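Local coordinates for acetaldehyde dehydrogenase (Acetylating) (Geobacillus thermoglucosidasius, PDB 5J78), which catalyses the CoA-acetylating oxidation of acetaldehyde to acetyl-CoA with NAD+, and probably the reverse reaction in ethanol formation, at residues M79-T84 / S168-C172; P143-V147 / C172-A177; I248-I254 / S284-V289; L260-K265 / E276-L280. All blocks are in the same frame, centred on the assembly; numbering follows the deposited sequence. Where two conformers were deposited one is given.

Contact 1 of 4, residues M79-T84 / S168-C172; sequences MAVEET and SAAKC
Glu83 presents its carboxylate to two backbone N-H groups in the first turn of helix 170-186. Its chain is fully extended, with CG anti to the backbone N (chi1 178°), and so spans from helix 55-84 to that turn. Lys171 N donates to Glu83 OE2 at 2.9 Å and Cys172 N to Glu83 OE1 at 2.8 Å. Both bonds are fairly straight, at 163° and 159°. Each oxygen uses its syn lone pair, so the two donors lie in the mouth of the carboxylate. Within helix 55-84, Thr84 OG1 gives a 2.7 Å bond to Ala80 O. That oxygen also takes Thr84 N, from the other face of its plane.

Van der Waals contacts lie along the same helix. Met79 CB meets Cys172 CB at 3.8 Å, while its CE bends round to the carbonyl oxygen Lys171 O. Cys172 SG rests against Ala80 CB at 3.9 Å. At the other end Thr84 CG2 packs on Ala169 CB at 3.8 Å. Pro143 of helix 143-156 touches Ala80 and Ala169.

Lys171 NZ lies 4.8 Å from Glu83 OE2, too far for a direct pair. The carboxylate thus faces the N-terminal end of a helix, with a lysine nearby. Both would probably favour its charged form, and the paired bonds fix its rotation.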
# COMPACT_ATOMS: atom_id res chain seq x y z
N MET A 79 29.83 -1.08 26.22
CA MET A 79 29.00 -1.90 25.33
C MET A 79 28.68 -1.20 24.01
O MET A 79 28.74 -1.81 22.95
CB MET A 79 27.70 -2.31 26.03
CG MET A 79 27.87 -3.34 27.12
SD MET A 79 26.28 -3.78 27.87
CE MET A 79 25.61 -4.77 26.54
N ALA A 80 28.39 0.09 24.08
CA ALA A 80 27.96 0.82 22.89
C ALA A 80 29.12 1.04 21.92
O ALA A 80 28.97 0.85 20.70
CB ALA A 80 27.31 2.16 23.29
N VAL A 81 30.29 1.40 22.44
CA VAL A 81 31.46 1.56 21.58
C VAL A 81 31.82 0.24 20.90
O VAL A 81 32.08 0.23 19.69
CB VAL A 81 32.71 2.08 22.35
CG1 VAL A 81 33.92 2.15 21.39
CG2 VAL A 81 32.47 3.44 22.95
N GLU A 82 31.83 -0.86 21.64
CA GLU A 82 32.31 -2.12 21.09
C GLU A 82 31.31 -2.66 20.07
O GLU A 82 31.70 -3.22 19.05
CB GLU A 82 32.55 -3.16 22.18
CG GLU A 82 33.58 -2.74 23.23
CD GLU A 82 35.04 -2.87 22.76
OE1 GLU A 82 35.28 -3.11 21.56
OE2 GLU A 82 35.94 -2.72 23.61
N GLU A 83 30.02 -2.48 20.32
CA GLU A 83 29.03 -3.11 19.47
C GLU A 83 28.88 -2.30 18.18
O GLU A 83 28.79 -2.87 17.10
CB GLU A 83 27.69 -3.27 20.21
CG GLU A 83 26.58 -3.88 19.34
CD GLU A 83 25.24 -4.03 20.08
OE1 GLU A 83 25.02 -3.36 21.11
OE2 GLU A 83 24.39 -4.85 19.62
N THR A 84 28.88 -0.97 18.29
CA THR A 84 28.64 -0.12 17.13
C THR A 84 29.90 0.31 16.40
O THR A 84 29.84 0.64 15.21
CB THR A 84 27.87 1.17 17.50
OG1 THR A 84 28.71 2.02 18.30
CG2 THR A 84 26.57 0.87 18.24
N SER A 168 22.28 -2.37 14.67
CA SER A 168 23.71 -2.39 14.99
C SER A 168 24.00 -2.01 16.46
O SER A 168 25.16 -1.99 16.90
CB SER A 168 24.47 -1.45 14.05
OG SER A 168 24.24 -0.10 14.39
N ALA A 169 22.94 -1.74 17.23
CA ALA A 169 23.06 -1.39 18.64
C ALA A 169 22.05 -2.14 19.53
O ALA A 169 21.72 -1.69 20.62
CB ALA A 169 22.89 0.14 18.82
N ALA A 170 21.59 -3.30 19.07
CA ALA A 170 20.53 -4.02 19.81
C ALA A 170 20.91 -4.44 21.23
O ALA A 170 20.11 -4.28 22.16
CB ALA A 170 20.10 -5.24 19.03
N LYS A 171 22.12 -4.93 21.44
CA LYS A 171 22.51 -5.42 22.76
C LYS A 171 22.72 -4.30 23.79
O LYS A 171 22.25 -4.40 24.92
CB LYS A 171 23.78 -6.26 22.66
CG LYS A 171 23.56 -7.62 22.00
CD LYS A 171 24.88 -8.27 21.69
CE LYS A 171 24.69 -9.57 20.92
NZ LYS A 171 25.45 -9.55 19.65
N CYS A 172 23.43 -3.24 23.43
CA CYS A 172 23.64 -2.18 24.41
C CYS A 172 22.32 -1.43 24.71
O CYS A 172 22.08 -1.02 25.86
CB CYS A 172 24.73 -1.21 23.94
SG CYS A 172 24.33 -0.28 22.49
O HOH W 1 27.42 0.02 13.41

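Contact 2 of 4, residues P143-V147 / C172-A177; sequences PTSTV and CTAEAA. With ACT (acetate ion), chain I.
Val147 spreads its two methyl branches over helix 170-186. CG1 is anti to the backbone N (chi1 164°) and meets Ala176 CB at 3.6 Å, close to Ala177 N. CG2 points to Thr173, one turn earlier, and touches Thr173 CG2, also at 3.6 Å. The valine therefore sits across Thr173 and Ala176, and the small methyl of Ala176 lets it come close.

Thr144 lies one turn earlier. Its CG2 sits 3.8 Å from Cys172 CB and 3.6 Å from Cys172 O, and its CB faces Ala176 CB. Only the methyl side of this residue serves the helix pair. The hydroxyl OG1 is hydrogen-bonded to Asn96 OD1 outside the pair.

The two segments run nearly side by side, with axes 8.4 Å apart and crossing at -30°. Helix 143-156 is the connection of a beta-alpha-beta crossover between the parallel strands 124-138 and 160-165, and helix 170-186 follows the second of these. This is the layout of the Rossmann-like nucleotide-binding domain of aldehyde dehydrogenases. Val147 and Thr173 both also touch Ile138 of the sheet.

Thr173 adds a second contact: its OG1 lies 3.6 Å from Pro143 CB, although its hydrogen bond is to Ala169 O. Pro143 CB also meets Cys172 SG. Away from helix 170-186, the start of helix 143-156 holds an acetate ion, probably from the crystallisation liquor. Acetate OXT takes Ser145 OG at 2.6 Å and Ser145 N at 3.0 Å, and Lys92 and Lys95 bind the same ion.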
# COMPACT_ATOMS: atom_id res chain seq x y z
N PRO A 143 22.90 5.27 21.53
CA PRO A 143 21.98 4.19 21.91
C PRO A 143 21.60 4.20 23.40
O PRO A 143 20.43 4.23 23.71
CB PRO A 143 22.76 2.92 21.57
CG PRO A 143 24.20 3.36 21.40
CD PRO A 143 24.18 4.76 21.00
N THR A 144 22.57 4.20 24.30
CA THR A 144 22.27 3.97 25.71
C THR A 144 21.81 5.25 26.40
O THR A 144 20.91 5.23 27.22
CB THR A 144 23.48 3.36 26.42
OG1 THR A 144 24.57 4.28 26.37
CG2 THR A 144 23.89 2.05 25.73
N SER A 145 22.39 6.39 26.01
CA SER A 145 22.00 7.66 26.61
C SER A 145 20.57 8.05 26.26
O SER A 145 19.88 8.66 27.10
CB SER A 145 22.94 8.79 26.19
OG SER A 145 23.05 8.89 24.78
N THR A 146 20.12 7.70 25.06
CA THR A 146 18.75 8.03 24.60
C THR A 146 17.72 7.18 25.35
O THR A 146 16.59 7.62 25.65
CB THR A 146 18.59 7.84 23.08
OG1 THR A 146 19.55 8.64 22.37
CG2 THR A 146 17.19 8.28 22.61
N VAL A 147 18.10 5.94 25.65
CA VAL A 147 17.27 5.05 26.43
C VAL A 147 17.09 5.61 27.82
O VAL A 147 15.96 5.62 28.36
CB VAL A 147 17.86 3.63 26.53
CG1 VAL A 147 17.21 2.84 27.65
CG2 VAL A 147 17.72 2.92 25.21
N CYS A 172 23.43 -3.24 23.43
CA CYS A 172 23.64 -2.18 24.41
C CYS A 172 22.32 -1.43 24.71
O CYS A 172 22.08 -1.02 25.86
CB CYS A 172 24.73 -1.21 23.94
SG CYS A 172 24.33 -0.28 22.49
N THR A 173 21.46 -1.28 23.71
CA THR A 173 20.14 -0.64 23.90
C THR A 173 19.27 -1.47 24.87
O THR A 173 18.71 -0.95 25.83
CB THR A 173 19.40 -0.43 22.53
OG1 THR A 173 20.23 0.31 21.64
CG2 THR A 173 18.08 0.35 22.72
N ALA A 174 19.17 -2.77 24.62
CA ALA A 174 18.42 -3.64 25.50
C ALA A 174 19.01 -3.68 26.92
O ALA A 174 18.26 -3.75 27.89
CB ALA A 174 18.35 -5.05 24.92
N GLU A 175 20.33 -3.61 27.06
CA GLU A 175 20.94 -3.64 28.40
C GLU A 175 20.59 -2.36 29.16
O GLU A 175 20.28 -2.40 30.35
CB GLU A 175 22.48 -3.83 28.32
CG GLU A 175 23.25 -3.79 29.67
CD GLU A 175 22.77 -4.81 30.72
OE1 GLU A 175 22.05 -5.77 30.39
OE2 GLU A 175 23.14 -4.64 31.91
N ALA A 176 20.58 -1.23 28.45
CA ALA A 176 20.21 0.04 29.07
C ALA A 176 18.75 0.01 29.55
O ALA A 176 18.45 0.46 30.65
CB ALA A 176 20.43 1.18 28.09
N ALA A 177 17.86 -0.54 28.73
CA ALA A 177 16.47 -0.71 29.15
C ALA A 177 16.31 -1.66 30.36
O ALA A 177 15.52 -1.40 31.27
CB ALA A 177 15.63 -1.22 27.97
C ACT I . 25.76 6.67 23.93
O ACT I . 26.30 6.96 22.85
OXT ACT I . 24.56 6.86 24.03
CH3 ACT I . 26.54 6.18 25.11

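Contact 3 of 4, residues I248-I254 / S284-V289; sequences IHESANI and SIKEKV
Ile285 and Ile254 lie alongside each other, pointing opposite ways, with Ile254 CD1 3.9 Å from Ile285 CB. This is the tight side of the contact. Ile285 CG1 lies between the backbone N and the carbonyl carbon (chi1 58°), which sends CD1 inward to Ile248 CG2 at 3.8 Å. The side chains of Ile254 and Val289 cross nearly at right angles, with Ile254 CG2 3.9 Å from Val289 CG2. Ile248 CD1 and Val289 CG1 meet tip to tip. A serine replacing Ile285 would probably leave the methyl groups of Ile248 and Ile254 without one of their partners and open a gap between the segments.

The outer side is looser and polar. Ser284 OG donates to Glu250 OE2 at 3.2 Å, on the anti side and 29° out of the carboxylate plane. Both residues are exposed. Lys288 lays CB and CD near Ile254 CD1, while its amine leads away. Asp282 takes Glu250 N, which ties the type I turn from His249 to Ala252 to the end of strand 276-282.

The contact joins the C-terminal ends of neighbouring parallel strands 244-248 and 276-282, each leading to its helix, in the alpha/beta catalytic domain of the aldehyde dehydrogenase fold.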
# COMPACT_ATOMS: atom_id res chain seq x y z
N ILE A 248 32.18 32.29 13.01
CA ILE A 248 33.12 32.98 13.89
C ILE A 248 33.29 34.39 13.35
O ILE A 248 33.91 34.61 12.31
CB ILE A 248 34.50 32.28 14.02
CG1 ILE A 248 34.32 30.79 14.37
CG2 ILE A 248 35.35 32.97 15.10
CD1 ILE A 248 35.63 29.98 14.37
N HIS A 249 32.71 35.34 14.06
CA HIS A 249 32.75 36.75 13.69
C HIS A 249 34.07 37.37 14.18
O HIS A 249 34.63 36.91 15.18
CB HIS A 249 31.54 37.47 14.29
CG HIS A 249 31.55 38.95 14.12
ND1 HIS A 249 31.74 39.82 15.18
CD2 HIS A 249 31.34 39.72 13.03
CE1 HIS A 249 31.67 41.06 14.74
NE2 HIS A 249 31.42 41.03 13.44
N GLU A 250 34.55 38.41 13.50
CA GLU A 250 35.83 39.04 13.83
C GLU A 250 35.92 39.48 15.28
O GLU A 250 37.01 39.63 15.83
CB GLU A 250 36.09 40.23 12.90
CG GLU A 250 35.42 41.52 13.33
CD GLU A 250 35.44 42.60 12.24
OE1 GLU A 250 35.15 43.77 12.56
OE2 GLU A 250 35.74 42.27 11.07
N SER A 251 34.77 39.68 15.92
CA SER A 251 34.74 40.12 17.31
C SER A 251 34.97 38.99 18.32
O SER A 251 35.01 39.24 19.52
CB SER A 251 33.40 40.79 17.63
OG SER A 251 32.32 39.87 17.49
N ALA A 252 35.12 37.75 17.84
CA ALA A 252 35.23 36.59 18.73
C ALA A 252 36.54 36.51 19.50
O ALA A 252 37.61 36.80 18.96
CB ALA A 252 35.07 35.31 17.94
N ASN A 253 36.45 36.09 20.76
CA ASN A 253 37.60 35.52 21.48
C ASN A 253 38.04 34.21 20.78
O ASN A 253 37.46 33.16 21.03
CB ASN A 253 37.22 35.26 22.95
CG ASN A 253 38.40 34.75 23.80
OD1 ASN A 253 39.34 34.13 23.30
ND2 ASN A 253 38.32 35.01 25.11
N ILE A 254 39.05 34.29 19.92
CA ILE A 254 39.35 33.20 18.98
C ILE A 254 39.84 31.92 19.68
O ILE A 254 39.42 30.81 19.34
CB ILE A 254 40.40 33.64 17.94
CG1 ILE A 254 39.79 34.73 17.05
CG2 ILE A 254 40.88 32.45 17.07
CD1 ILE A 254 40.75 35.41 16.12
N SER A 284 39.00 38.63 7.92
CA SER A 284 39.88 39.45 8.73
C SER A 284 40.57 38.70 9.87
O SER A 284 41.56 39.19 10.40
CB SER A 284 39.09 40.63 9.31
OG SER A 284 37.99 40.18 10.07
N ILE A 285 40.05 37.53 10.27
CA ILE A 285 40.65 36.76 11.36
C ILE A 285 40.94 35.32 10.94
O ILE A 285 41.25 34.46 11.76
CB ILE A 285 39.75 36.73 12.62
CG1 ILE A 285 38.36 36.14 12.29
CG2 ILE A 285 39.63 38.13 13.22
CD1 ILE A 285 37.64 35.52 13.49
N LYS A 286 40.86 35.07 9.64
CA LYS A 286 41.11 33.75 9.08
C LYS A 286 42.45 33.16 9.57
O LYS A 286 42.48 32.10 10.23
CB LYS A 286 41.09 33.84 7.56
CG LYS A 286 41.46 32.57 6.83
CD LYS A 286 42.85 32.66 6.23
CE LYS A 286 43.04 31.69 5.05
NZ LYS A 286 43.24 30.28 5.47
N GLU A 287 43.55 33.86 9.30
CA GLU A 287 44.87 33.35 9.61
C GLU A 287 45.04 33.05 11.11
O GLU A 287 45.64 32.03 11.47
CB GLU A 287 45.96 34.33 9.14
CG GLU A 287 47.35 34.02 9.67
CD GLU A 287 48.45 34.85 9.00
OE1 GLU A 287 48.16 35.65 8.08
OE2 GLU A 287 49.62 34.68 9.41
N LYS A 288 44.50 33.91 11.97
CA LYS A 288 44.55 33.63 13.41
C LYS A 288 43.74 32.37 13.77
O LYS A 288 44.14 31.59 14.64
CB LYS A 288 44.02 34.80 14.24
CG LYS A 288 44.81 36.08 14.19
CD LYS A 288 44.53 36.88 15.47
CE LYS A 288 44.98 38.33 15.36
NZ LYS A 288 44.18 39.05 14.33
N VAL A 289 42.61 32.19 13.10
CA VAL A 289 41.70 31.09 13.43
C VAL A 289 42.37 29.77 13.02
O VAL A 289 42.43 28.82 13.80
CB VAL A 289 40.31 31.27 12.75
CG1 VAL A 289 39.47 30.03 12.85
CG2 VAL A 289 39.55 32.41 13.39

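Contact 4 of 4, residues L260-K265 / E276-L280; sequences LIIQSK and EQALL
A beta-alpha-beta crossover, strand 244-248 to helix 254-265 to strand 276-282, is tied here where Ser264 and Lys265 meet Glu276. The two strands are parallel neighbours in the sheet of the catalytic domain, and the helix packs on one face of it. The axes of helix and strand segments lie 9.1 Å apart at 145°, so the helix runs roughly back against the strand. The loop that joins them carries Cys273, found as 3-sulfinoalanine.

Glu276 reaches from the strand to the last turn of the helix. Ser264 OG donates to Glu276 OE1 at 2.6 Å, on the syn side and 18° out of the carboxylate plane. Beyond the segments Glu276 OE2 takes Thr424 N, and Ser264 OG takes Thr425 N. The buried carboxylate is thus held through both oxygens. With an alanine at Glu276, the Ser264 hydroxyl and Thr424 N would probably lose their acceptor, and the helix end would be tied less firmly to the strand.

Farther along, Ile261 CD1 and Leu279 CD2 meet tip to tip at 3.8 Å and fill the apolar side. Away from the strand, Gln263 NE2 hydrogen-bonds to Met473 O of the second subunit.

Lys265 bends at chi2 (53°), which brings its amine to the backbone at Glu276. NZ donates to Glu276 O at 2.8 Å, in the carbonyl plane, and more weakly to Gln277 OE1 at 3.3 Å. Ser365 O is a further acceptor. A water 2.9 Å from Lys265 NZ also accepts from Gln277 NE2 at 2.9 Å.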
# COMPACT_ATOMS: atom_id res chain seq x y z
N LEU A 260 35.97 25.71 22.37
CA LEU A 260 34.59 25.25 22.52
C LEU A 260 34.20 24.38 21.33
O LEU A 260 33.57 23.33 21.50
CB LEU A 260 33.63 26.44 22.67
CG LEU A 260 33.75 27.23 23.98
CD1 LEU A 260 33.15 28.64 23.87
CD2 LEU A 260 33.13 26.47 25.13
N ILE A 261 34.62 24.79 20.13
CA ILE A 261 34.27 24.08 18.89
C ILE A 261 34.93 22.70 18.82
O ILE A 261 34.29 21.72 18.44
CB ILE A 261 34.67 24.91 17.65
CG1 ILE A 261 33.72 26.10 17.48
CG2 ILE A 261 34.63 24.05 16.40
CD1 ILE A 261 34.25 27.17 16.51
N ILE A 262 36.21 22.62 19.20
CA ILE A 262 36.93 21.35 19.11
C ILE A 262 36.40 20.38 20.15
O ILE A 262 36.20 19.20 19.87
CB ILE A 262 38.46 21.54 19.27
CG1 ILE A 262 39.03 22.16 18.00
CG2 ILE A 262 39.15 20.22 19.54
CD1 ILE A 262 40.54 22.56 18.08
N GLN A 263 36.15 20.88 21.35
CA GLN A 263 35.59 20.02 22.38
C GLN A 263 34.23 19.44 21.93
O GLN A 263 33.95 18.26 22.12
CB GLN A 263 35.42 20.78 23.70
CG GLN A 263 35.12 19.85 24.87
CD GLN A 263 34.78 20.58 26.17
OE1 GLN A 263 34.68 21.81 26.21
NE2 GLN A 263 34.59 19.81 27.23
N SER A 264 33.40 20.28 21.32
CA SER A 264 32.07 19.88 20.88
C SER A 264 32.14 18.95 19.67
O SER A 264 31.45 17.93 19.63
CB SER A 264 31.23 21.12 20.53
OG SER A 264 30.08 20.78 19.78
N LYS A 265 32.97 19.31 18.69
CA LYS A 265 33.06 18.56 17.43
C LYS A 265 33.62 17.15 17.63
O LYS A 265 33.15 16.20 17.01
CB LYS A 265 33.92 19.33 16.43
CG LYS A 265 34.22 18.60 15.12
CD LYS A 265 32.96 18.10 14.45
CE LYS A 265 33.19 17.87 13.01
NZ LYS A 265 31.96 17.32 12.36
N GLU A 276 29.12 20.52 15.30
CA GLU A 276 29.52 21.43 14.23
C GLU A 276 29.87 20.65 12.97
O GLU A 276 30.41 19.56 13.08
CB GLU A 276 30.70 22.28 14.68
CG GLU A 276 30.39 23.18 15.85
CD GLU A 276 30.56 22.53 17.23
OE1 GLU A 276 30.62 21.29 17.34
OE2 GLU A 276 30.62 23.31 18.21
N GLN A 277 29.52 21.17 11.79
CA GLN A 277 29.89 20.54 10.52
C GLN A 277 30.67 21.46 9.58
O GLN A 277 31.44 21.00 8.73
CB GLN A 277 28.65 20.03 9.80
CG GLN A 277 27.87 19.01 10.60
CD GLN A 277 28.64 17.73 10.85
OE1 GLN A 277 29.59 17.41 10.13
NE2 GLN A 277 28.22 16.96 11.86
N ALA A 278 30.50 22.76 9.74
CA ALA A 278 31.17 23.73 8.89
C ALA A 278 31.40 24.99 9.69
O ALA A 278 30.53 25.42 10.44
CB ALA A 278 30.35 24.03 7.63
N LEU A 279 32.60 25.56 9.57
CA LEU A 279 32.89 26.85 10.17
C LEU A 279 32.84 27.89 9.07
O LEU A 279 33.32 27.66 7.97
CB LEU A 279 34.24 26.87 10.86
CG LEU A 279 34.48 25.86 11.97
CD1 LEU A 279 35.88 26.12 12.55
CD2 LEU A 279 33.42 25.97 13.05
N LEU A 280 32.24 29.03 9.40
CA LEU A 280 32.20 30.19 8.51
C LEU A 280 33.02 31.27 9.21
O LEU A 280 32.68 31.66 10.33
CB LEU A 280 30.76 30.65 8.26
CG LEU A 280 29.71 29.54 8.17
CD1 LEU A 280 28.34 30.18 8.06
CD2 LEU A 280 29.95 28.61 6.99
O HOH W 2 30.00 15.54 13.62

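From the N terminus, contact 1 opens at helix 55-84 and closes on the start of helix 170-186. Contact 2 opens inside that loop, at helix 143-156, and closes farther along helix 170-186. The two therefore cross and share Cys172. They also touch, for example through Ala80 and Pro143, and join three helices of the nucleotide-binding domain. After both have closed, contact 3 opens in the other domain, with contact 4 nested inside its loop. The centres of contacts 3 and 4 lie about 26 to 40 Å from those of contacts 1 and 2. Ile248 links contacts 3 and 4: its CD1 packs on Ile261 and its N probably bonds Leu280 O, between neighbouring strands.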